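Local coordinates for RabGDI protein (Plasmodium falciparum 3D7, PDB 3P1W) that probably acts as a Rab GDP-dissociation inhibitor, a regulator of Rab GTPases in vesicle transport, at residues A[57-71]-A[77-91]. Sequence-based numbering, arbitrary orientation.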
ATOM      1  N   GLY A  57      -4.997  -8.486  11.461  1.00 22.83           N
ATOM      2  CA  GLY A  57      -5.172  -9.536  10.467  1.00 22.27           C
ATOM      3  C   GLY A  57      -3.915  -9.752   9.621  1.00 20.93           C
ATOM      4  O   GLY A  57      -2.811  -9.944  10.165  1.00 20.69           O
ATOM      5  N   GLU A  58      -4.079  -9.702   8.295  1.00 19.78           N
ATOM      6  CA  GLU A  58      -2.954  -9.892   7.364  1.00 19.42           C
ATOM      7  C   GLU A  58      -1.957  -8.735   7.431  1.00 18.50           C
ATOM      8  O   GLU A  58      -0.801  -8.893   7.019  1.00 16.38           O
ATOM      9  CB  GLU A  58      -3.464 -10.059   5.921  1.00 20.15           C
ATOM     10  CG  GLU A  58      -4.239 -11.338   5.683  1.00 23.51           C
ATOM     11  CD  GLU A  58      -3.370 -12.582   5.771  1.00 27.62           C
ATOM     12  OE1 GLU A  58      -2.240 -12.602   5.238  1.00 33.09           O
ATOM     13  OE2 GLU A  58      -3.827 -13.560   6.376  1.00 32.69           O
ATOM     14  N   THR A  59      -2.416  -7.589   7.938  1.00 18.75           N
ATOM     15  CA  THR A  59      -1.587  -6.405   8.165  1.00 19.65           C
ATOM     16  C   THR A  59      -1.079  -6.301   9.603  1.00 21.82           C
ATOM     17  O   THR A  59      -0.691  -5.233  10.040  1.00 23.49           O
ATOM     18  CB  THR A  59      -2.343  -5.122   7.749  1.00 19.99           C
ATOM     19  OG1 THR A  59      -3.666  -5.089   8.350  1.00 21.09           O
ATOM     20  CG2 THR A  59      -2.503  -5.071   6.183  1.00 18.91           C
ATOM     21  N   ALA A  60      -0.983  -7.409  10.320  1.00 22.32           N
ATOM     22  CA  ALA A  60      -0.478  -7.364  11.709  1.00 23.15           C
ATOM     23  C   ALA A  60       0.960  -6.882  11.811  1.00 23.41           C
ATOM     24  O   ALA A  60       1.752  -7.061  10.884  1.00 20.84           O
ATOM     25  CB  ALA A  60      -0.576  -8.728  12.358  1.00 23.76           C
ATOM     26  N   SER A  61       1.272  -6.302  12.970  1.00 23.28           N
ATOM     27  CA  SER A  61       2.608  -5.876  13.334  1.00 25.22           C
ATOM     28  C   SER A  61       3.205  -6.871  14.345  1.00 25.22           C
ATOM     29  O   SER A  61       2.565  -7.159  15.352  1.00 25.33           O
ATOM     30  CB  SER A  61       2.491  -4.500  13.993  1.00 26.46           C
ATOM     31  OG  SER A  61       3.753  -4.005  14.363  1.00 32.34           O
ATOM     32  N   LEU A  62       4.401  -7.389  14.088  1.00 24.21           N
ATOM     33  CA  LEU A  62       5.028  -8.416  14.957  1.00 25.24           C
ATOM     34  C   LEU A  62       6.296  -7.913  15.661  1.00 25.89           C
ATOM     35  O   LEU A  62       7.134  -7.229  15.067  1.00 24.81           O
ATOM     36  CB  LEU A  62       5.372  -9.660  14.137  1.00 25.17           C
ATOM     37  CG  LEU A  62       4.245 -10.548  13.555  1.00 27.60           C
ATOM     38  CD1 LEU A  62       3.273  -9.736  12.760  1.00 31.60           C
ATOM     39  CD2 LEU A  62       4.845 -11.651  12.646  1.00 26.70           C
ATOM     40  N   ASN A  63       6.445  -8.265  16.932  1.00 26.47           N
ATOM     41  CA  ASN A  63       7.722  -8.075  17.611  1.00 27.70           C
ATOM     42  C   ASN A  63       8.662  -9.230  17.283  1.00 27.64           C
ATOM     43  O   ASN A  63       8.344 -10.061  16.441  1.00 26.50           O
ATOM     44  CB  ASN A  63       7.525  -7.885  19.124  1.00 29.25           C
ATOM     45  CG  ASN A  63       6.924  -9.096  19.828  1.00 29.90           C
ATOM     46  OD1 ASN A  63       6.846 -10.199  19.287  1.00 27.61           O
ATOM     47  ND2 ASN A  63       6.496  -8.877  21.075  1.00 31.45           N
ATOM     48  N   LEU A  64       9.816  -9.302  17.939  1.00 29.11           N
ATOM     49  CA  LEU A  64      10.754 -10.383  17.633  1.00 30.01           C
ATOM     50  C   LEU A  64      10.191 -11.742  17.947  1.00 30.56           C
ATOM     51  O   LEU A  64      10.270 -12.641  17.132  1.00 30.13           O
ATOM     52  CB  LEU A  64      12.041 -10.247  18.443  1.00 31.04           C
ATOM     53  CG  LEU A  64      13.156  -9.404  17.919  1.00 31.66           C
ATOM     54  CD1 LEU A  64      14.227  -9.400  19.019  1.00 32.25           C
ATOM     55  CD2 LEU A  64      13.651  -9.941  16.589  1.00 28.84           C
ATOM     56  N   THR A  65       9.673 -11.907  19.169  1.00 31.74           N
ATOM     57  CA  THR A  65       9.093 -13.183  19.583  1.00 32.30           C
ATOM     58  C   THR A  65       8.087 -13.674  18.562  1.00 31.43           C
ATOM     59  O   THR A  65       8.104 -14.833  18.159  1.00 31.29           O
ATOM     60  CB  THR A  65       8.438 -13.069  20.958  1.00 33.51           C
ATOM     61  OG1 THR A  65       9.458 -12.799  21.917  1.00 36.44           O
ATOM     62  CG2 THR A  65       7.692 -14.355  21.347  1.00 34.50           C
ATOM     63  N   ASN A  66       7.217 -12.785  18.118  1.00 30.54           N
ATOM     64  CA  ASN A  66       6.150 -13.214  17.259  1.00 30.38           C
ATOM     65  C   ASN A  66       6.625 -13.415  15.829  1.00 27.96           C
ATOM     66  O   ASN A  66       6.158 -14.321  15.181  1.00 27.68           O
ATOM     67  CB  ASN A  66       4.932 -12.311  17.412  1.00 31.19           C
ATOM     68  CG  ASN A  66       4.237 -12.530  18.750  1.00 34.50           C
ATOM     69  OD1 ASN A  66       3.973 -13.673  19.160  1.00 39.87           O
ATOM     70  ND2 ASN A  66       3.969 -11.451  19.453  1.00 36.48           N
ATOM     71  N   LEU A  67       7.619 -12.642  15.384  1.00 27.05           N
ATOM     72  CA  LEU A  67       8.188 -12.823  14.051  1.00 25.77           C
ATOM     73  C   LEU A  67       8.793 -14.219  13.984  1.00 25.12           C
ATOM     74  O   LEU A  67       8.530 -14.991  13.053  1.00 22.33           O
ATOM     75  CB  LEU A  67       9.242 -11.747  13.786  1.00 25.75           C
ATOM     76  CG  LEU A  67       9.887 -11.654  12.428  1.00 26.97           C
ATOM     77  CD1 LEU A  67       8.830 -11.252  11.378  1.00 22.88           C
ATOM     78  CD2 LEU A  67      11.056 -10.663  12.476  1.00 29.18           C
ATOM     79  N   TYR A  68       9.567 -14.563  15.019  1.00 25.07           N
ATOM     80  CA  TYR A  68      10.236 -15.852  15.061  1.00 25.84           C
ATOM     81  C   TYR A  68       9.253 -16.995  15.268  1.00 26.05           C
ATOM     82  O   TYR A  68       9.385 -18.040  14.638  1.00 25.72           O
ATOM     83  CB  TYR A  68      11.384 -15.855  16.116  1.00 26.53           C
ATOM     84  CG  TYR A  68      12.718 -15.448  15.516  1.00 25.98           C
ATOM     85  CD1 TYR A  68      13.004 -14.110  15.226  1.00 26.44           C
ATOM     86  CD2 TYR A  68      13.673 -16.401  15.194  1.00 24.24           C
ATOM     87  CE1 TYR A  68      14.205 -13.734  14.616  1.00 24.81           C
ATOM     88  CE2 TYR A  68      14.877 -16.033  14.603  1.00 25.45           C
ATOM     89  CZ  TYR A  68      15.134 -14.703  14.315  1.00 24.51           C
ATOM     90  OH  TYR A  68      16.320 -14.346  13.737  1.00 26.88           O
ATOM     91  N   ASN A  69       8.258 -16.812  16.132  1.00 26.68           N
ATOM     92  CA  ASN A  69       7.261 -17.864  16.346  1.00 27.42           C
ATOM     93  C   ASN A  69       6.518 -18.173  15.062  1.00 26.70           C
ATOM     94  O   ASN A  69       6.154 -19.336  14.805  1.00 26.61           O
ATOM     95  CB  ASN A  69       6.254 -17.488  17.451  1.00 28.46           C
ATOM     96  CG  ASN A  69       6.817 -17.682  18.865  1.00 33.30           C
ATOM     97  OD1 ASN A  69       7.918 -18.208  19.051  1.00 36.96           O
ATOM     98  ND2 ASN A  69       6.057 -17.241  19.868  1.00 35.14           N
ATOM     99  N   THR A  70       6.277 -17.122  14.276  1.00 24.42           N
ATOM    100  CA  THR A  70       5.478 -17.220  13.057  1.00 24.07           C
ATOM    101  C   THR A  70       6.238 -17.849  11.907  1.00 22.73           C
ATOM    102  O   THR A  70       5.710 -18.711  11.237  1.00 22.51           O
ATOM    103  CB  THR A  70       4.936 -15.820  12.629  1.00 23.34           C
ATOM    104  OG1 THR A  70       4.066 -15.324  13.660  1.00 24.83           O
ATOM    105  CG2 THR A  70       4.197 -15.895  11.287  1.00 24.59           C
ATOM    106  N   PHE A  71       7.479 -17.430  11.705  1.00 21.96           N
ATOM    107  CA  PHE A  71       8.266 -17.838  10.553  1.00 22.22           C
ATOM    108  C   PHE A  71       9.385 -18.835  10.856  1.00 23.04           C
ATOM    109  O   PHE A  71       9.785 -19.570   9.971  1.00 22.48           O
ATOM    110  CB  PHE A  71       8.943 -16.614   9.969  1.00 21.59           C
ATOM    111  CG  PHE A  71       7.995 -15.645   9.267  1.00 21.38           C
ATOM    112  CD1 PHE A  71       7.671 -15.826   7.929  1.00 23.79           C
ATOM    113  CD2 PHE A  71       7.466 -14.568   9.938  1.00 23.02           C
ATOM    114  CE1 PHE A  71       6.812 -14.901   7.269  1.00 24.37           C
ATOM    115  CE2 PHE A  71       6.630 -13.659   9.305  1.00 24.83           C
ATOM    116  CZ  PHE A  71       6.299 -13.829   7.976  1.00 24.36           C
ATOM    117  N   ILE A  77      15.829 -16.854  19.164  1.00 33.38           N
ATOM    118  CA  ILE A  77      16.003 -15.498  18.640  1.00 33.09           C
ATOM    119  C   ILE A  77      17.434 -15.073  18.936  1.00 34.86           C
ATOM    120  O   ILE A  77      17.869 -15.173  20.085  1.00 35.81           O
ATOM    121  CB  ILE A  77      15.023 -14.517  19.314  1.00 33.03           C
ATOM    122  CG1 ILE A  77      13.577 -14.931  19.035  1.00 33.14           C
ATOM    123  CG2 ILE A  77      15.260 -13.087  18.824  1.00 32.15           C
ATOM    124  CD1 ILE A  77      12.585 -14.425  20.066  1.00 33.48           C
ATOM    125  N   PRO A  78      18.180 -14.612  17.918  1.00 34.88           N
ATOM    126  CA  PRO A  78      19.533 -14.151  18.183  1.00 36.20           C
ATOM    127  C   PRO A  78      19.594 -13.018  19.215  1.00 37.24           C
ATOM    128  O   PRO A  78      18.839 -12.046  19.127  1.00 35.04           O
ATOM    129  CB  PRO A  78      20.008 -13.674  16.811  1.00 35.74           C
ATOM    130  CG  PRO A  78      19.240 -14.502  15.852  1.00 34.10           C
ATOM    131  CD  PRO A  78      17.886 -14.633  16.468  1.00 33.70           C
ATOM    132  N   SER A  79      20.495 -13.164  20.185  1.00 39.16           N
ATOM    133  CA  SER A  79      20.713 -12.148  21.214  1.00 41.18           C
ATOM    134  C   SER A  79      21.022 -10.768  20.671  1.00 40.31           C
ATOM    135  O   SER A  79      20.653  -9.775  21.282  1.00 40.93           O
ATOM    136  CB  SER A  79      21.860 -12.558  22.143  1.00 43.13           C
ATOM    137  OG  SER A  79      21.408 -13.585  22.992  1.00 46.58           O
ATOM    138  N   LYS A  80      21.693 -10.698  19.527  1.00 39.74           N
ATOM    139  CA  LYS A  80      22.088  -9.404  18.977  1.00 39.85           C
ATOM    140  C   LYS A  80      20.912  -8.514  18.598  1.00 38.15           C
ATOM    141  O   LYS A  80      21.104  -7.317  18.391  1.00 37.90           O
ATOM    142  CB  LYS A  80      23.032  -9.560  17.787  1.00 39.89           C
ATOM    143  CG  LYS A  80      22.464 -10.231  16.555  1.00 39.27           C
ATOM    144  CD  LYS A  80      23.543 -10.272  15.490  1.00 41.17           C
ATOM    145  CE  LYS A  80      23.088 -10.970  14.229  1.00 41.17           C
ATOM    146  NZ  LYS A  80      24.170 -10.929  13.198  1.00 42.00           N
ATOM    147  N   TYR A  81      19.708  -9.081  18.502  1.00 36.88           N
ATOM    148  CA  TYR A  81      18.534  -8.291  18.124  1.00 35.24           C
ATOM    149  C   TYR A  81      17.872  -7.604  19.304  1.00 36.15           C
ATOM    150  O   TYR A  81      16.993  -6.772  19.119  1.00 35.37           O
ATOM    151  CB  TYR A  81      17.529  -9.146  17.347  1.00 33.77           C
ATOM    152  CG  TYR A  81      18.061  -9.614  16.016  1.00 31.74           C
ATOM    153  CD1 TYR A  81      18.989  -8.849  15.309  1.00 31.19           C
ATOM    154  CD2 TYR A  81      17.629 -10.802  15.448  1.00 29.69           C
ATOM    155  CE1 TYR A  81      19.473  -9.254  14.093  1.00 30.17           C
ATOM    156  CE2 TYR A  81      18.121 -11.221  14.225  1.00 28.90           C
ATOM    157  CZ  TYR A  81      19.041 -10.435  13.551  1.00 28.65           C
ATOM    158  OH  TYR A  81      19.552 -10.830  12.341  1.00 27.36           O
ATOM    159  N   GLY A  82      18.295  -7.949  20.516  1.00 38.30           N
ATOM    160  CA  GLY A  82      17.873  -7.205  21.692  1.00 39.93           C
ATOM    161  C   GLY A  82      16.435  -7.489  22.060  1.00 39.57           C
ATOM    162  O   GLY A  82      15.927  -8.584  21.802  1.00 38.88           O
ATOM    163  N   GLU A  83      15.780  -6.502  22.669  1.00 40.45           N
ATOM    164  CA  GLU A  83      14.462  -6.694  23.277  1.00 41.35           C
ATOM    165  C   GLU A  83      13.322  -6.478  22.306  1.00 38.98           C
ATOM    166  O   GLU A  83      13.439  -5.698  21.374  1.00 38.51           O
ATOM    167  CB  GLU A  83      14.262  -5.730  24.450  1.00 43.31           C
ATOM    168  CG  GLU A  83      15.084  -6.058  25.680  1.00 48.47           C
ATOM    169  CD  GLU A  83      14.970  -4.983  26.735  1.00 54.32           C
ATOM    170  OE1 GLU A  83      15.461  -3.850  26.497  1.00 57.50           O
ATOM    171  OE2 GLU A  83      14.390  -5.274  27.800  1.00 58.45           O
ATOM    172  N   ASN A  84      12.197  -7.136  22.585  1.00 38.22           N
ATOM    173  CA  ASN A  84      10.990  -7.022  21.774  1.00 36.98           C
ATOM    174  C   ASN A  84      10.501  -5.596  21.494  1.00 37.10           C
ATOM    175  O   ASN A  84       9.996  -5.331  20.400  1.00 35.37           O
ATOM    176  CB  ASN A  84       9.851  -7.814  22.419  1.00 37.02           C
ATOM    177  CG  ASN A  84       9.835  -9.264  21.995  1.00 37.31           C
ATOM    178  OD1 ASN A  84       9.994  -9.574  20.816  1.00 36.28           O
ATOM    179  ND2 ASN A  84       9.573 -10.166  22.946  1.00 39.58           N
ATOM    180  N   ARG A  85      10.653  -4.683  22.456  1.00 38.53           N
ATOM    181  CA  ARG A  85      10.072  -3.334  22.318  1.00 38.79           C
ATOM    182  C   ARG A  85      10.641  -2.512  21.143  1.00 37.27           C
ATOM    183  O   ARG A  85      10.012  -1.562  20.692  1.00 37.84           O
ATOM    184  CB  ARG A  85      10.198  -2.544  23.636  1.00 41.67           C
ATOM    185  CG  ARG A  85      11.610  -2.151  24.000  1.00 45.07           C
ATOM    186  CD  ARG A  85      11.742  -1.834  25.490  1.00 51.18           C
ATOM    187  NE  ARG A  85      13.143  -1.603  25.824  1.00 55.42           N
ATOM    188  CZ  ARG A  85      13.801  -0.470  25.583  1.00 59.36           C
ATOM    189  NH1 ARG A  85      15.086  -0.369  25.910  1.00 60.85           N
ATOM    190  NH2 ARG A  85      13.188   0.567  25.010  1.00 60.23           N
ATOM    191  N   HIS A  86      11.821  -2.879  20.652  1.00 36.03           N
ATOM    192  CA  HIS A  86      12.459  -2.169  19.536  1.00 34.94           C
ATOM    193  C   HIS A  86      11.903  -2.608  18.192  1.00 32.10           C
ATOM    194  O   HIS A  86      12.147  -1.949  17.188  1.00 31.51           O
ATOM    195  CB  HIS A  86      13.955  -2.438  19.519  1.00 35.07           C
ATOM    196  CG  HIS A  86      14.638  -2.094  20.803  1.00 39.73           C
ATOM    197  ND1 HIS A  86      14.787  -0.795  21.237  1.00 41.69           N
ATOM    198  CD2 HIS A  86      15.204  -2.880  21.749  1.00 42.56           C
ATOM    199  CE1 HIS A  86      15.417  -0.795  22.400  1.00 45.57           C
ATOM    200  NE2 HIS A  86      15.679  -2.048  22.735  1.00 44.54           N
ATOM    201  N   TRP A  87      11.208  -3.742  18.176  1.00 30.80           N
ATOM    202  CA  TRP A  87      10.761  -4.343  16.914  1.00 29.01           C
ATOM    203  C   TRP A  87       9.270  -4.240  16.712  1.00 28.02           C
ATOM    204  O   TRP A  87       8.482  -4.724  17.521  1.00 28.59           O
ATOM    205  CB  TRP A  87      11.209  -5.801  16.830  1.00 28.81           C
ATOM    206  CG  TRP A  87      12.687  -5.940  16.847  1.00 29.25           C
ATOM    207  CD1 TRP A  87      13.490  -5.970  17.947  1.00 30.96           C
ATOM    208  CD2 TRP A  87      13.557  -6.065  15.712  1.00 30.25           C
ATOM    209  NE1 TRP A  87      14.801  -6.096  17.573  1.00 33.18           N
ATOM    210  CE2 TRP A  87      14.875  -6.156  16.206  1.00 32.10           C
ATOM    211  CE3 TRP A  87      13.351  -6.100  14.332  1.00 29.33           C
ATOM    212  CZ2 TRP A  87      15.981  -6.289  15.368  1.00 31.34           C
ATOM    213  CZ3 TRP A  87      14.460  -6.221  13.494  1.00 30.11           C
ATOM    214  CH2 TRP A  87      15.748  -6.310  14.013  1.00 31.81           C
ATOM    215  N   ASN A  88       8.885  -3.623  15.595  1.00 26.78           N
ATOM    216  CA  ASN A  88       7.488  -3.556  15.184  1.00 25.55           C
ATOM    217  C   ASN A  88       7.425  -3.816  13.676  1.00 24.54           C
ATOM    218  O   ASN A  88       7.405  -2.879  12.886  1.00 24.39           O
ATOM    219  CB  ASN A  88       6.911  -2.194  15.520  1.00 25.95           C
ATOM    220  CG  ASN A  88       6.855  -1.944  17.028  1.00 28.34           C
ATOM    221  OD1 ASN A  88       5.992  -2.490  17.719  1.00 29.77           O
ATOM    222  ND2 ASN A  88       7.755  -1.109  17.526  1.00 28.99           N
ATOM    223  N   VAL A  89       7.411  -5.097  13.305  1.00 23.92           N
ATOM    224  CA  VAL A  89       7.560  -5.513  11.909  1.00 22.64           C
ATOM    225  C   VAL A  89       6.201  -5.762  11.269  1.00 22.21           C
ATOM    226  O   VAL A  89       5.522  -6.751  11.571  1.00 22.11           O
ATOM    227  CB  VAL A  89       8.439  -6.776  11.832  1.00 22.95           C
ATOM    228  CG1 VAL A  89       8.612  -7.244  10.363  1.00 21.29           C
ATOM    229  CG2 VAL A  89       9.811  -6.549  12.538  1.00 24.03           C
ATOM    230  N   ASP A  90       5.791  -4.833  10.413  1.00 21.37           N
ATOM    231  CA  ASP A  90       4.562  -4.959   9.679  1.00 20.99           C
ATOM    232  C   ASP A  90       4.698  -6.108   8.674  1.00 18.89           C
ATOM    233  O   ASP A  90       5.703  -6.194   7.955  1.00 19.42           O
ATOM    234  CB  ASP A  90       4.271  -3.665   8.912  1.00 20.60           C
ATOM    235  CG  ASP A  90       3.799  -2.519   9.802  1.00 24.31           C
ATOM    236  OD1 ASP A  90       3.205  -2.724  10.876  1.00 24.18           O
ATOM    237  OD2 ASP A  90       3.983  -1.364   9.390  1.00 29.15           O
ATOM    238  N   LEU A  91       3.722  -7.009   8.628  1.00 17.92           N
ATOM    239  CA  LEU A  91       3.723  -8.047   7.597  1.00 17.41           C
ATOM    240  C   LEU A  91       3.570  -7.425   6.200  1.00 16.88           C
ATOM    241  O   LEU A  91       4.117  -7.926   5.225  1.00 15.96           O
ATOM    242  CB  LEU A  91       2.591  -9.040   7.811  1.00 17.57           C
ATOM    243  CG  LEU A  91       2.752  -9.918   9.031  1.00 19.64           C
ATOM    244  CD1 LEU A  91       1.466 -10.732   9.245  1.00 17.50           C
ATOM    245  CD2 LEU A  91       3.928 -10.811   8.858  1.00 22.75           C
TER
HETATM  246  O   HOH W   1       4.443  -4.635  16.941  1.00 33.54           O
HETATM  247  O   HOH W   2       3.551  -1.599  13.357  1.00 37.25           O
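L62 and V89 form the hydrogen-bonded pair of a small two-stranded antiparallel sheet, 61-62 with 89-90, in this Rab GDI-family protein. L62 N donates to V89 O at 2.8 Å, V89 N returns the bond to L62 O, and L91 N extends the pairing to A60 O. On the face carrying S61 and D90, two waters meet S61 OG; one also donates to N88 OD1, the other to D90 OD1. The second carboxylate oxygen, D90 OD2, is held by Y250 OH and L255 N.

Past the strand the chain turns into helix 64-71, with N63 as its N-cap: N63 OD1 accepts from N66 N. The amides of N63 and N84 lie stacked, their planes 15° apart.

The L64 side chain can be traced from CB to its tip. L64 CB sits 3.2 Å from N84 OD1. L64 CG, turned beside the backbone N and away from the carbonyl carbon (chi1 -87°), lies over the five-membered ring of W87 in a CH-pi contact, 3.6 Å from its centroid. CD1 meets G82 O, Y81 CB and I77 CG2, while CD2 lies over the same W87 face. The indole is fixed from its edge, where W87 NE1 donates to Y81 O. One turn on, I77 CG1 packs off-centre against the Y68 ring, whose OH lies at the edge of the Y81 ring; Y81 OH itself is hydrogen-bonded to E406 OE1.

N84 grips the helix start twice: N84 OD1 takes T65 N on an in-plane lone pair, and N84 ND2 donates to T65 OG1 at 2.8 Å, just 2° out of the amide plane.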